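Local atomic coordinates of chitinase (Paenibacillus sp. FPU-7, PDB entry 5GZT), a protein that probably hydrolyses chitin and chitodextrins at random internal beta-1,4 linkages between N-acetylglucosamine units. Residues S535-N540 with G593-S598. Residues are numbered along the deposited sequence; the frame is centred on the assembly and turned at random.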
loop_
_atom_site.group_PDB
_atom_site.type_symbol
_atom_site.label_atom_id
_atom_site.label_comp_id
_atom_site.label_asym_id
_atom_site.label_seq_id
_atom_site.Cartn_x
_atom_site.Cartn_y
_atom_site.Cartn_z
ATOM N N SER B 535 6.066 -1.903 -18.560
ATOM C CA SER B 535 7.042 -1.112 -19.224
ATOM C C SER B 535 6.400 -0.184 -20.277
ATOM O O SER B 535 5.272 -0.458 -20.742
ATOM C CB SER B 535 7.985 -2.015 -19.980
ATOM O OG SER B 535 7.289 -2.824 -20.907
ATOM N N ARG B 536 7.159 0.812 -20.692
ATOM C CA ARG B 536 6.872 1.631 -21.889
ATOM C C ARG B 536 7.934 1.280 -22.884
ATOM O O ARG B 536 9.128 1.139 -22.494
ATOM C CB ARG B 536 6.889 3.139 -21.593
ATOM C CG ARG B 536 5.681 3.558 -20.805
ATOM C CD ARG B 536 4.503 3.794 -21.815
ATOM N NE ARG B 536 3.228 3.918 -21.123
ATOM C CZ ARG B 536 2.058 3.819 -21.730
ATOM N NH1 ARG B 536 1.978 3.739 -23.039
ATOM N NH2 ARG B 536 0.989 3.832 -21.018
ATOM N N VAL B 537 7.510 1.130 -24.154
ATOM C CA VAL B 537 8.271 0.589 -25.231
ATOM C C VAL B 537 8.406 1.627 -26.325
ATOM O O VAL B 537 7.418 2.350 -26.588
ATOM C CB VAL B 537 7.547 -0.664 -25.802
ATOM C CG1 VAL B 537 8.323 -1.295 -26.896
ATOM C CG2 VAL B 537 7.367 -1.736 -24.732
ATOM N N TRP B 538 9.594 1.705 -26.944
ATOM C CA TRP B 538 9.808 2.420 -28.186
ATOM C C TRP B 538 10.387 1.467 -29.213
ATOM O O TRP B 538 11.322 0.713 -28.900
ATOM C CB TRP B 538 10.820 3.530 -28.046
ATOM C CG TRP B 538 10.449 4.765 -27.333
ATOM C CD1 TRP B 538 10.364 6.052 -27.891
ATOM C CD2 TRP B 538 10.310 4.950 -25.920
ATOM N NE1 TRP B 538 10.139 6.960 -26.908
ATOM C CE2 TRP B 538 10.132 6.327 -25.692
ATOM C CE3 TRP B 538 10.417 4.091 -24.811
ATOM C CZ2 TRP B 538 9.988 6.867 -24.397
ATOM C CZ3 TRP B 538 10.234 4.599 -23.535
ATOM C CH2 TRP B 538 10.055 5.994 -23.338
ATOM N N GLN B 539 9.824 1.475 -30.438
ATOM C CA GLN B 539 10.387 0.725 -31.568
ATOM C C GLN B 539 11.140 1.626 -32.490
ATOM O O GLN B 539 11.078 2.866 -32.373
ATOM C CB GLN B 539 9.245 -0.014 -32.309
ATOM C CG GLN B 539 8.685 -1.153 -31.482
ATOM C CD GLN B 539 7.670 -2.007 -32.224
ATOM O OE1 GLN B 539 7.006 -1.552 -33.180
ATOM N NE2 GLN B 539 7.488 -3.223 -31.734
ATOM N N ASN B 540 11.908 1.022 -33.376
ATOM C CA ASN B 540 12.742 1.756 -34.321
ATOM C C ASN B 540 13.589 2.839 -33.683
ATOM O O ASN B 540 13.689 3.969 -34.214
ATOM C CB ASN B 540 11.854 2.373 -35.470
ATOM C CG ASN B 540 11.121 1.281 -36.245
ATOM O OD1 ASN B 540 11.725 0.343 -36.690
ATOM N ND2 ASN B 540 9.839 1.305 -36.214
ATOM N N GLY B 593 19.000 -3.284 -29.799
ATOM C CA GLY B 593 19.449 -2.674 -31.026
ATOM C C GLY B 593 18.323 -1.950 -31.814
ATOM O O GLY B 593 18.615 -1.206 -32.712
ATOM N N SER B 594 17.053 -2.086 -31.421
ATOM C CA SER B 594 16.014 -1.443 -32.171
ATOM C C SER B 594 14.814 -1.163 -31.294
ATOM O O SER B 594 14.128 -0.100 -31.430
ATOM C CB SER B 594 15.686 -2.343 -33.394
ATOM O OG SER B 594 14.459 -1.919 -33.871
ATOM N N THR B 595 14.467 -2.117 -30.423
ATOM C CA THR B 595 13.461 -1.847 -29.399
ATOM C C THR B 595 14.045 -1.520 -28.031
ATOM O O THR B 595 14.861 -2.303 -27.511
ATOM C CB THR B 595 12.535 -3.039 -29.324
ATOM O OG1 THR B 595 12.044 -3.301 -30.633
ATOM C CG2 THR B 595 11.466 -2.821 -28.404
ATOM N N PHE B 596 13.563 -0.436 -27.445
ATOM C CA PHE B 596 13.935 0.044 -26.118
ATOM C C PHE B 596 12.758 -0.106 -25.146
ATOM O O PHE B 596 11.618 0.237 -25.455
ATOM C CB PHE B 596 14.364 1.521 -26.187
ATOM C CG PHE B 596 14.546 2.161 -24.882
ATOM C CD1 PHE B 596 13.483 2.690 -24.236
ATOM C CD2 PHE B 596 15.811 2.246 -24.276
ATOM C CE1 PHE B 596 13.641 3.299 -23.024
ATOM C CE2 PHE B 596 15.969 2.840 -23.042
ATOM C CZ PHE B 596 14.893 3.361 -22.421
ATOM N N ILE B 597 13.030 -0.654 -23.963
ATOM C CA ILE B 597 11.969 -0.968 -23.011
ATOM C C ILE B 597 12.371 -0.367 -21.691
ATOM O O ILE B 597 13.404 -0.770 -21.104
ATOM C CB ILE B 597 11.805 -2.500 -22.870
ATOM C CG1 ILE B 597 11.389 -3.099 -24.203
ATOM C CG2 ILE B 597 10.789 -2.824 -21.802
ATOM C CD1 ILE B 597 11.219 -4.605 -24.358
ATOM N N SER B 598 11.536 0.519 -21.164
ATOM C CA SER B 598 11.742 1.110 -19.895
ATOM C C SER B 598 10.848 0.432 -18.938
ATOM O O SER B 598 9.696 0.376 -19.200
ATOM C CB SER B 598 11.396 2.621 -19.902
ATOM O OG SER B 598 11.238 3.091 -18.589
HETATM O O HOH W 1 12.028 -1.914 -33.045
HETATM O O HOH W 2 14.854 -0.925 -36.548
#
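Trp538 and Phe596 form a hydrogen-bonded pair of the antiparallel sheet, and their rings meet as an offset edge-to-face stack, planes at 75°. The edge of Phe596 turns toward the face of the indole's six-membered ring, with Phe596 CD1 3.4 Å from Trp538 CE3. Because CG of Phe596 stands anti to its backbone N (chi1 170°), its ring lies beside the indole, both side chains pointing the same way. Trp538 N donates to Phe596 O at 2.9 Å, and Phe596 N to Trp538 O. The next such pair, Arg536 with Ser598, is joined likewise, Ser598 N reaching Arg536 O at 2.8 Å and 173°.

On the other face beta-branched Val537 and Ile597, a non-hydrogen-bonded pair with Val537 CG2 4.3 Å from Ile597 CG1, suit an extended backbone and pack on Ile562. Ile597 CG2 presses on Ser535 CB at 3.4 Å, a tight contact. Past the strand end, a water accepts from Asn540 N at 3.0 Å and bonds the hydroxyls of Ser594 and Thr595.

Further out, Arg536 NE forms a salt bridge with Asp485, and Ser598 OG bonds His497 N. Replacing Trp538 by alanine is likely to leave the Phe596 edge without its aromatic partner and open a gap beside Ser598 CB. This sheet, between barrel strands 527-532 and 619-623, is consistent with the alpha+beta insertion of many family 18 chitinases; its Trp538-Phe596 face combines aromatic packing with anchored polar ends.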